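Local coordinates for extracellular solute-binding protein, family 3 (Methylophaga aminisulfidivorans MP, PDB 5SV6) that is of unknown function, but has a periplasmic solute-binding-protein-like architecture and is probably connected with methanol dehydrogenase, at residues 53-61 with 215-223; 121-129 with 280-291. All blocks are in the same frame, centred on the assembly; numbering follows the deposited sequence.

Contact 1: 53-61 with 215-223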
loop_
_atom_site.group_PDB
_atom_site.type_symbol
_atom_site.label_atom_id
_atom_site.label_comp_id
_atom_site.label_asym_id
_atom_site.label_seq_id
_atom_site.Cartn_x
_atom_site.Cartn_y
_atom_site.Cartn_z
ATOM N N SER A 53 9.880 6.698 -9.213
ATOM C CA SER A 53 11.323 6.563 -9.068
ATOM C C SER A 53 11.780 6.543 -7.597
ATOM O O SER A 53 12.937 6.266 -7.314
ATOM C CB SER A 53 12.042 7.647 -9.869
ATOM O OG SER A 53 11.790 8.922 -9.311
ATOM N N ASP A 54 10.874 6.815 -6.664
ATOM C CA ASP A 54 11.252 6.866 -5.248
ATOM C C ASP A 54 10.059 6.568 -4.355
ATOM O O ASP A 54 9.561 7.456 -3.660
ATOM C CB ASP A 54 11.831 8.242 -4.883
ATOM C CG ASP A 54 12.528 8.245 -3.518
ATOM O OD1 ASP A 54 13.033 7.180 -3.100
ATOM O OD2 ASP A 54 12.574 9.311 -2.865
ATOM N N GLU A 55 9.572 5.332 -4.392
ATOM C CA GLU A 55 8.448 4.974 -3.526
ATOM C C GLU A 55 8.570 3.538 -3.017
ATOM O O GLU A 55 7.746 2.683 -3.320
ATOM C CB GLU A 55 7.096 5.211 -4.215
ATOM C CG GLU A 55 5.900 4.910 -3.308
ATOM C CD GLU A 55 4.843 5.988 -3.287
ATOM O OE1 GLU A 55 5.118 7.126 -3.732
ATOM O OE2 GLU A 55 3.727 5.682 -2.808
HETATM N N MSE A 56 9.627 3.282 -2.258
HETATM C CA MSE A 56 9.818 1.983 -1.643
HETATM C C MSE A 56 8.705 1.783 -0.619
HETATM O O MSE A 56 8.207 2.760 -0.048
HETATM C CB MSE A 56 11.209 1.902 -0.997
HETATM C CG MSE A 56 12.334 1.887 -2.009
HETATM SE SE MSE A 56 12.189 0.360 -3.217
HETATM C CE MSE A 56 13.079 -1.020 -2.158
ATOM N N PRO A 57 8.303 0.526 -0.383
ATOM C CA PRO A 57 8.926 -0.683 -0.946
ATOM C C PRO A 57 8.349 -1.092 -2.307
ATOM O O PRO A 57 8.760 -2.115 -2.845
ATOM C CB PRO A 57 8.620 -1.748 0.112
ATOM C CG PRO A 57 7.259 -1.331 0.650
ATOM C CD PRO A 57 7.229 0.198 0.578
ATOM N N TYR A 58 7.426 -0.302 -2.850
ATOM C CA TYR A 58 6.817 -0.621 -4.135
ATOM C C TYR A 58 7.798 -0.559 -5.294
ATOM O O TYR A 58 7.851 -1.476 -6.115
ATOM C CB TYR A 58 5.656 0.332 -4.459
ATOM C CG TYR A 58 4.524 0.384 -3.452
ATOM C CD1 TYR A 58 4.480 1.376 -2.482
ATOM C CD2 TYR A 58 3.479 -0.520 -3.503
ATOM C CE1 TYR A 58 3.437 1.453 -1.584
ATOM C CE2 TYR A 58 2.430 -0.454 -2.599
ATOM C CZ TYR A 58 2.420 0.530 -1.643
ATOM O OH TYR A 58 1.369 0.597 -0.754
ATOM N N SER A 59 8.558 0.535 -5.371
ATOM C CA SER A 59 9.264 0.880 -6.596
ATOM C C SER A 59 10.353 1.915 -6.348
ATOM O O SER A 59 10.177 2.812 -5.538
ATOM C CB SER A 59 8.267 1.461 -7.618
ATOM O OG SER A 59 8.924 1.905 -8.800
ATOM N N ASN A 60 11.476 1.783 -7.050
ATOM C CA ASN A 60 12.401 2.910 -7.211
ATOM C C ASN A 60 13.150 2.828 -8.549
ATOM O O ASN A 60 13.090 1.806 -9.229
ATOM C CB ASN A 60 13.347 3.088 -5.994
ATOM C CG ASN A 60 14.441 2.008 -5.892
ATOM O OD1 ASN A 60 14.673 1.233 -6.816
ATOM N ND2 ASN A 60 15.115 1.966 -4.738
ATOM N N LYS A 61 13.868 3.886 -8.912
ATOM C CA LYS A 61 14.547 3.913 -10.203
ATOM C C LYS A 61 15.574 2.782 -10.326
ATOM O O LYS A 61 15.904 2.357 -11.435
ATOM C CB LYS A 61 15.187 5.281 -10.477
ATOM C CG LYS A 61 15.625 5.467 -11.936
ATOM C CD LYS A 61 15.840 6.926 -12.280
ATOM C CE LYS A 61 16.243 7.098 -13.739
ATOM N NZ LYS A 61 16.155 8.524 -14.157
ATOM N N TRP A 215 -1.192 0.078 5.659
ATOM C CA TRP A 215 -1.422 -0.866 4.568
ATOM C C TRP A 215 -0.275 -1.882 4.563
ATOM O O TRP A 215 0.885 -1.515 4.410
ATOM C CB TRP A 215 -1.494 -0.101 3.232
ATOM C CG TRP A 215 -1.598 -0.926 1.979
ATOM C CD1 TRP A 215 -0.721 -0.930 0.927
ATOM C CD2 TRP A 215 -2.658 -1.822 1.617
ATOM N NE1 TRP A 215 -1.168 -1.772 -0.061
ATOM C CE2 TRP A 215 -2.347 -2.343 0.341
ATOM C CE3 TRP A 215 -3.832 -2.240 2.247
ATOM C CZ2 TRP A 215 -3.162 -3.271 -0.306
ATOM C CZ3 TRP A 215 -4.644 -3.154 1.599
ATOM C CH2 TRP A 215 -4.308 -3.659 0.335
ATOM N N ALA A 216 -0.602 -3.156 4.747
ATOM C CA ALA A 216 0.431 -4.164 5.009
ATOM C C ALA A 216 1.535 -4.294 3.941
ATOM O O ALA A 216 2.703 -4.419 4.289
ATOM C CB ALA A 216 -0.189 -5.528 5.356
ATOM N N PRO A 217 1.179 -4.253 2.646
ATOM C CA PRO A 217 2.268 -4.320 1.659
ATOM C C PRO A 217 3.325 -3.207 1.795
ATOM O O PRO A 217 4.489 -3.436 1.449
ATOM C CB PRO A 217 1.522 -4.219 0.320
ATOM C CG PRO A 217 0.208 -4.873 0.607
ATOM C CD PRO A 217 -0.143 -4.409 2.007
ATOM N N GLU A 218 2.924 -2.043 2.298
ATOM C CA GLU A 218 3.838 -0.914 2.527
ATOM C C GLU A 218 4.771 -1.146 3.703
ATOM O O GLU A 218 5.870 -0.598 3.749
ATOM C CB GLU A 218 3.036 0.343 2.858
ATOM C CG GLU A 218 2.948 1.324 1.764
ATOM C CD GLU A 218 1.815 2.300 1.967
ATOM O OE1 GLU A 218 1.554 2.703 3.131
ATOM O OE2 GLU A 218 1.174 2.644 0.956
ATOM N N ALA A 219 4.303 -1.912 4.684
ATOM C CA ALA A 219 5.015 -2.036 5.946
ATOM C C ALA A 219 5.816 -3.322 6.063
ATOM O O ALA A 219 6.769 -3.377 6.830
ATOM C CB ALA A 219 4.052 -1.922 7.118
ATOM N N ALA A 220 5.430 -4.335 5.291
ATOM C CA ALA A 220 5.854 -5.720 5.541
ATOM C C ALA A 220 7.356 -5.950 5.665
ATOM O O ALA A 220 7.800 -6.590 6.615
ATOM C CB ALA A 220 5.251 -6.671 4.498
ATOM N N ARG A 221 8.138 -5.433 4.720
ATOM C CA ARG A 221 9.573 -5.675 4.760
ATOM C C ARG A 221 10.216 -5.020 5.982
ATOM O O ARG A 221 11.170 -5.557 6.555
ATOM C CB ARG A 221 10.264 -5.233 3.457
ATOM C CG ARG A 221 10.345 -3.730 3.216
ATOM C CD ARG A 221 11.473 -3.421 2.221
ATOM N NE ARG A 221 11.274 -4.087 0.933
ATOM C CZ ARG A 221 12.182 -4.118 -0.040
ATOM N NH1 ARG A 221 13.363 -3.544 0.136
ATOM N NH2 ARG A 221 11.913 -4.727 -1.189
ATOM N N TYR A 222 9.663 -3.882 6.403
ATOM C CA TYR A 222 10.215 -3.124 7.521
ATOM C C TYR A 222 9.844 -3.729 8.873
ATOM O O TYR A 222 10.595 -3.615 9.848
ATOM C CB TYR A 222 9.794 -1.652 7.431
ATOM C CG TYR A 222 10.060 -1.072 6.054
ATOM C CD1 TYR A 222 11.356 -0.810 5.633
ATOM C CD2 TYR A 222 9.017 -0.816 5.170
ATOM C CE1 TYR A 222 11.616 -0.298 4.354
ATOM C CE2 TYR A 222 9.262 -0.291 3.886
ATOM C CZ TYR A 222 10.572 -0.037 3.497
ATOM O OH TYR A 222 10.845 0.472 2.248
ATOM N N VAL A 223 8.695 -4.381 8.929
ATOM C CA VAL A 223 8.328 -5.154 10.112
ATOM C C VAL A 223 9.280 -6.350 10.266
ATOM O O VAL A 223 9.763 -6.636 11.358
ATOM C CB VAL A 223 6.867 -5.641 10.060
ATOM C CG1 VAL A 223 6.588 -6.570 11.238
ATOM C CG2 VAL A 223 5.899 -4.456 10.076
#
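Pro57 pushes its ring into helix 216-224, and here the fit is tight. Its CG lies 3.5 Å from Glu218 O and nearly as close to Pro217 O, while its CD meets the edge of the Tyr222 ring in plane, 3.9 Å from Tyr222 CE2. The hydroxyl end of that tyrosine reaches back over the loop, Tyr222 OH lying 3.6 Å from Met56 CB. A cis peptide precedes Pro57, at the tip of a hairpin of strands 54-55 and 59-60 closed next to the turn by a classic beta bulge, with Tyr58 and Ser59 both opposite Glu55. In the two-lobed fold of this family the hairpin probably belongs to one lobe and the helix to the other. On the flank of Pro57, Tyr58 OH donates to Glu218 OE2 at 2.7 Å, on the anti side and 28° out of the carboxylate plane. Ring and carboxylate are turned 77° apart. Tyr58 OH also sits at the indole edge, 3.1 Å from Trp215 CD1. A phenylalanine in place of Tyr58 would probably leave Glu218 OE2 without this donor and its carboxylate freer to turn. The looser, partly exposed side belongs to Arg221 and the selenomethionine Met56: Met56 CE rests over one face of the guanidinium, 3.4 Å from Arg221 NH1. Arg221 CG, between backbone N and carbonyl carbon (chi1 70°), covers one Tyr222 ring face; Arg221 NE pairs with Glu286.

Contact 2: 121-129 with 280-291; sequences DPYYKSGYA and KAVLKDEGIPLL
Tyr124 packs against Leu283 and the tail that follows helix 276-286. Its CG stands between the backbone N and the carbonyl carbon (chi1 67°), which lays the ring against Leu283. Tyr124 CB touches Leu290 CD2 at 3.8 Å as well as the first methyl of Leu283. Next out, Tyr124 CG comes 3.6 Å from Leu283 CD1. Of the ortho carbons, CD2 keeps to that same methyl, whereas CD1 faces Leu290 CD2. Tyr124 CE1 meets Ile288 CG2 at 4.3 Å, while Tyr124 CE2 lies 4.1 Å from Leu283 CD2. That second methyl hangs over the ring centre in a CH-pi contact, only 10° off the normal; outside the pair, Phe66 also touches this side chain. Polar bonds flank the apolar patch. Lys280 NZ donates to Tyr123 O at 2.7 Å from above the carbonyl plane, and also pairs with Asp276. Ser126 OG gives its proton to Pro289 O, 2.8 Å away and in the carbonyl plane, and Leu291 N binds Lys125 O at 2.8 Å. A Schellman motif at Gly287 ends the helix and sends the C-terminal tail along strand 118-133, which with strand 247-257 forms an antiparallel pair consistent with the hinge of two-lobed periplasmic binding proteins.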
loop_
_atom_site.group_PDB
_atom_site.type_symbol
_atom_site.label_atom_id
_atom_site.label_comp_id
_atom_site.label_asym_id
_atom_site.label_seq_id
_atom_site.Cartn_x
_atom_site.Cartn_y
_atom_site.Cartn_z
ATOM N N ASP A 121 -7.980 -8.890 -13.501
ATOM C CA ASP A 121 -8.287 -9.803 -12.405
ATOM C C ASP A 121 -7.324 -9.463 -11.268
ATOM O O ASP A 121 -6.133 -9.211 -11.505
ATOM C CB ASP A 121 -8.070 -11.270 -12.819
ATOM C CG ASP A 121 -8.950 -11.697 -13.981
ATOM O OD1 ASP A 121 -10.058 -11.151 -14.125
ATOM O OD2 ASP A 121 -8.525 -12.575 -14.771
ATOM N N PRO A 122 -7.831 -9.429 -10.027
ATOM C CA PRO A 122 -6.953 -9.139 -8.882
ATOM C C PRO A 122 -5.835 -10.178 -8.786
ATOM O O PRO A 122 -6.113 -11.364 -8.966
ATOM C CB PRO A 122 -7.880 -9.274 -7.671
ATOM C CG PRO A 122 -9.271 -9.178 -8.214
ATOM C CD PRO A 122 -9.220 -9.708 -9.624
ATOM N N TYR A 123 -4.598 -9.755 -8.532
ATOM C CA TYR A 123 -3.520 -10.732 -8.399
ATOM C C TYR A 123 -3.101 -10.942 -6.945
ATOM O O TYR A 123 -2.317 -11.837 -6.645
ATOM C CB TYR A 123 -2.327 -10.424 -9.329
ATOM C CG TYR A 123 -1.625 -9.096 -9.083
ATOM C CD1 TYR A 123 -2.051 -7.926 -9.708
ATOM C CD2 TYR A 123 -0.512 -9.030 -8.265
ATOM C CE1 TYR A 123 -1.399 -6.715 -9.487
ATOM C CE2 TYR A 123 0.151 -7.843 -8.048
ATOM C CZ TYR A 123 -0.292 -6.687 -8.652
ATOM O OH TYR A 123 0.385 -5.513 -8.412
ATOM N N TYR A 124 -3.629 -10.108 -6.051
ATOM C CA TYR A 124 -3.625 -10.423 -4.615
ATOM C C TYR A 124 -4.613 -9.587 -3.830
ATOM O O TYR A 124 -5.172 -8.624 -4.334
ATOM C CB TYR A 124 -2.229 -10.311 -3.977
ATOM C CG TYR A 124 -1.614 -8.914 -3.889
ATOM C CD1 TYR A 124 -1.400 -8.300 -2.656
ATOM C CD2 TYR A 124 -1.206 -8.238 -5.029
ATOM C CE1 TYR A 124 -0.822 -7.035 -2.569
ATOM C CE2 TYR A 124 -0.619 -6.982 -4.957
ATOM C CZ TYR A 124 -0.427 -6.386 -3.724
ATOM O OH TYR A 124 0.166 -5.139 -3.659
ATOM N N LYS A 125 -4.787 -9.956 -2.572
ATOM C CA LYS A 125 -5.605 -9.180 -1.654
ATOM C C LYS A 125 -4.824 -9.034 -0.350
ATOM O O LYS A 125 -4.228 -9.995 0.152
ATOM C CB LYS A 125 -6.941 -9.900 -1.424
ATOM C CG LYS A 125 -7.975 -9.139 -0.564
ATOM C CD LYS A 125 -9.225 -10.014 -0.379
ATOM C CE LYS A 125 -10.283 -9.326 0.470
ATOM N NZ LYS A 125 -11.530 -10.129 0.531
ATOM N N SER A 126 -4.791 -7.825 0.192
ATOM C CA SER A 126 -4.158 -7.640 1.493
ATOM C C SER A 126 -4.985 -6.660 2.307
ATOM O O SER A 126 -6.087 -6.305 1.913
ATOM C CB SER A 126 -2.708 -7.170 1.338
ATOM O OG SER A 126 -2.005 -7.332 2.555
ATOM N N GLY A 127 -4.477 -6.256 3.461
ATOM C CA GLY A 127 -5.228 -5.344 4.301
ATOM C C GLY A 127 -4.357 -4.412 5.110
ATOM O O GLY A 127 -3.143 -4.600 5.202
ATOM N N TYR A 128 -4.992 -3.387 5.670
ATOM C CA TYR A 128 -4.371 -2.530 6.668
ATOM C C TYR A 128 -4.157 -3.392 7.900
ATOM O O TYR A 128 -4.916 -4.324 8.135
ATOM C CB TYR A 128 -5.282 -1.325 6.974
ATOM C CG TYR A 128 -5.205 -0.300 5.874
ATOM C CD1 TYR A 128 -5.923 -0.461 4.700
ATOM C CD2 TYR A 128 -4.367 0.804 5.988
ATOM C CE1 TYR A 128 -5.817 0.450 3.668
ATOM C CE2 TYR A 128 -4.260 1.722 4.969
ATOM C CZ TYR A 128 -4.983 1.539 3.810
ATOM O OH TYR A 128 -4.875 2.454 2.787
ATOM N N ALA A 129 -3.112 -3.094 8.667
ATOM C CA ALA A 129 -2.743 -3.931 9.810
ATOM C C ALA A 129 -2.262 -3.111 11.001
ATOM O O ALA A 129 -1.601 -2.089 10.827
ATOM C CB ALA A 129 -1.657 -4.941 9.409
ATOM N N LYS A 280 2.901 -14.674 -6.764
ATOM C CA LYS A 280 2.675 -14.946 -5.346
ATOM C C LYS A 280 3.984 -15.133 -4.566
ATOM O O LYS A 280 4.072 -14.763 -3.395
ATOM C CB LYS A 280 1.765 -16.164 -5.159
ATOM C CG LYS A 280 0.319 -15.968 -5.657
ATOM C CD LYS A 280 -0.364 -14.797 -4.949
ATOM C CE LYS A 280 -1.876 -14.800 -5.139
ATOM N NZ LYS A 280 -2.320 -14.578 -6.541
ATOM N N ALA A 281 4.994 -15.713 -5.205
ATOM C CA ALA A 281 6.279 -15.935 -4.541
ATOM C C ALA A 281 6.992 -14.628 -4.186
ATOM O O ALA A 281 7.544 -14.491 -3.103
ATOM C CB ALA A 281 7.179 -16.814 -5.390
ATOM N N VAL A 282 6.976 -13.678 -5.109
ATOM C CA VAL A 282 7.534 -12.356 -4.850
ATOM C C VAL A 282 6.827 -11.700 -3.670
ATOM O O VAL A 282 7.467 -11.166 -2.765
ATOM C CB VAL A 282 7.407 -11.443 -6.095
ATOM C CG1 VAL A 282 7.676 -9.980 -5.735
ATOM C CG2 VAL A 282 8.353 -11.912 -7.187
ATOM N N LEU A 283 5.500 -11.756 -3.680
ATOM C CA LEU A 283 4.710 -11.097 -2.655
ATOM C C LEU A 283 4.964 -11.713 -1.284
ATOM O O LEU A 283 5.084 -11.020 -0.289
ATOM C CB LEU A 283 3.226 -11.201 -2.998
ATOM C CG LEU A 283 2.767 -10.475 -4.256
ATOM C CD1 LEU A 283 1.348 -10.872 -4.585
ATOM C CD2 LEU A 283 2.887 -8.975 -4.055
ATOM N N LYS A 284 5.052 -13.033 -1.254
ATOM C CA LYS A 284 5.269 -13.776 -0.017
ATOM C C LYS A 284 6.683 -13.529 0.513
ATOM O O LYS A 284 6.887 -13.339 1.712
ATOM C CB LYS A 284 5.056 -15.263 -0.313
ATOM C CG LYS A 284 5.002 -16.194 0.879
ATOM C CD LYS A 284 4.341 -17.501 0.436
ATOM C CE LYS A 284 4.234 -18.508 1.572
ATOM N NZ LYS A 284 5.570 -18.809 2.148
ATOM N N ASP A 285 7.658 -13.514 -0.388
ATOM C CA ASP A 285 9.035 -13.205 -0.010
ATOM C C ASP A 285 9.154 -11.815 0.598
ATOM O O ASP A 285 9.928 -11.591 1.533
ATOM C CB ASP A 285 9.947 -13.310 -1.223
ATOM C CG ASP A 285 11.350 -12.862 -0.930
ATOM O OD1 ASP A 285 12.105 -13.665 -0.348
ATOM O OD2 ASP A 285 11.693 -11.711 -1.287
ATOM N N GLU A 286 8.379 -10.881 0.060
ATOM C CA GLU A 286 8.344 -9.522 0.583
ATOM C C GLU A 286 7.793 -9.468 2.015
ATOM O O GLU A 286 8.094 -8.539 2.763
ATOM C CB GLU A 286 7.511 -8.629 -0.348
ATOM C CG GLU A 286 7.407 -7.163 0.096
ATOM C CD GLU A 286 8.678 -6.339 -0.143
ATOM O OE1 GLU A 286 9.639 -6.840 -0.770
ATOM O OE2 GLU A 286 8.702 -5.168 0.295
ATOM N N GLY A 287 6.984 -10.458 2.392
ATOM C CA GLY A 287 6.426 -10.530 3.734
ATOM C C GLY A 287 4.980 -10.068 3.799
ATOM O O GLY A 287 4.431 -9.814 4.877
ATOM N N ILE A 288 4.358 -9.959 2.633
ATOM C CA ILE A 288 3.004 -9.430 2.514
ATOM C C ILE A 288 1.980 -10.489 2.886
ATOM O O ILE A 288 2.034 -11.600 2.357
ATOM C CB ILE A 288 2.729 -8.982 1.056
ATOM C CG1 ILE A 288 3.668 -7.837 0.658
ATOM C CG2 ILE A 288 1.255 -8.594 0.865
ATOM C CD1 ILE A 288 3.503 -7.390 -0.774
ATOM N N PRO A 289 1.060 -10.158 3.814
ATOM C CA PRO A 289 -0.048 -11.053 4.160
ATOM C C PRO A 289 -1.029 -11.133 3.001
ATOM O O PRO A 289 -1.500 -10.114 2.494
ATOM C CB PRO A 289 -0.705 -10.373 5.371
ATOM C CG PRO A 289 0.292 -9.401 5.875
ATOM C CD PRO A 289 1.100 -8.969 4.682
ATOM N N LEU A 290 -1.323 -12.357 2.585
ATOM C CA LEU A 290 -2.155 -12.603 1.423
ATOM C C LEU A 290 -3.496 -13.155 1.856
ATOM O O LEU A 290 -3.560 -14.163 2.557
ATOM C CB LEU A 290 -1.457 -13.591 0.493
ATOM C CG LEU A 290 -0.170 -13.039 -0.119
ATOM C CD1 LEU A 290 0.504 -14.073 -1.000
ATOM C CD2 LEU A 290 -0.487 -11.765 -0.893
ATOM N N LEU A 291 -4.564 -12.481 1.447
ATOM C CA LEU A 291 -5.900 -12.827 1.891
ATOM C C LEU A 291 -6.729 -13.463 0.776
ATOM O O LEU A 291 -7.862 -13.890 1.022
ATOM C CB LEU A 291 -6.611 -11.577 2.413
ATOM C CG LEU A 291 -6.035 -11.087 3.740
ATOM C CD1 LEU A 291 -6.398 -9.638 3.992
ATOM C CD2 LEU A 291 -6.567 -11.990 4.842
#

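The centres of the two contacts are about 13 Å apart, and their segments alternate along the chain: 53-61, 121-129, 215-223, 280-291. They meet directly. A salt bridge, Arg221 NE to Glu286 OE2 at 2.9 Å, ties contact 1 to contact 2, and Ala216 N probably bonds to Gly127 O at 3.0 Å, joining the start of helix 216-224 to strand 118-133. Ala220 CB, on the same helix 216-224, packs on Gly287 O, just past the end of helix 276-286. With the hairpin and helix 216-224 probably in different lobes, and strand 118-133, a probable hinge strand, bonded to that helix, the region is consistent with a place where the two lobes meet beside the hinge.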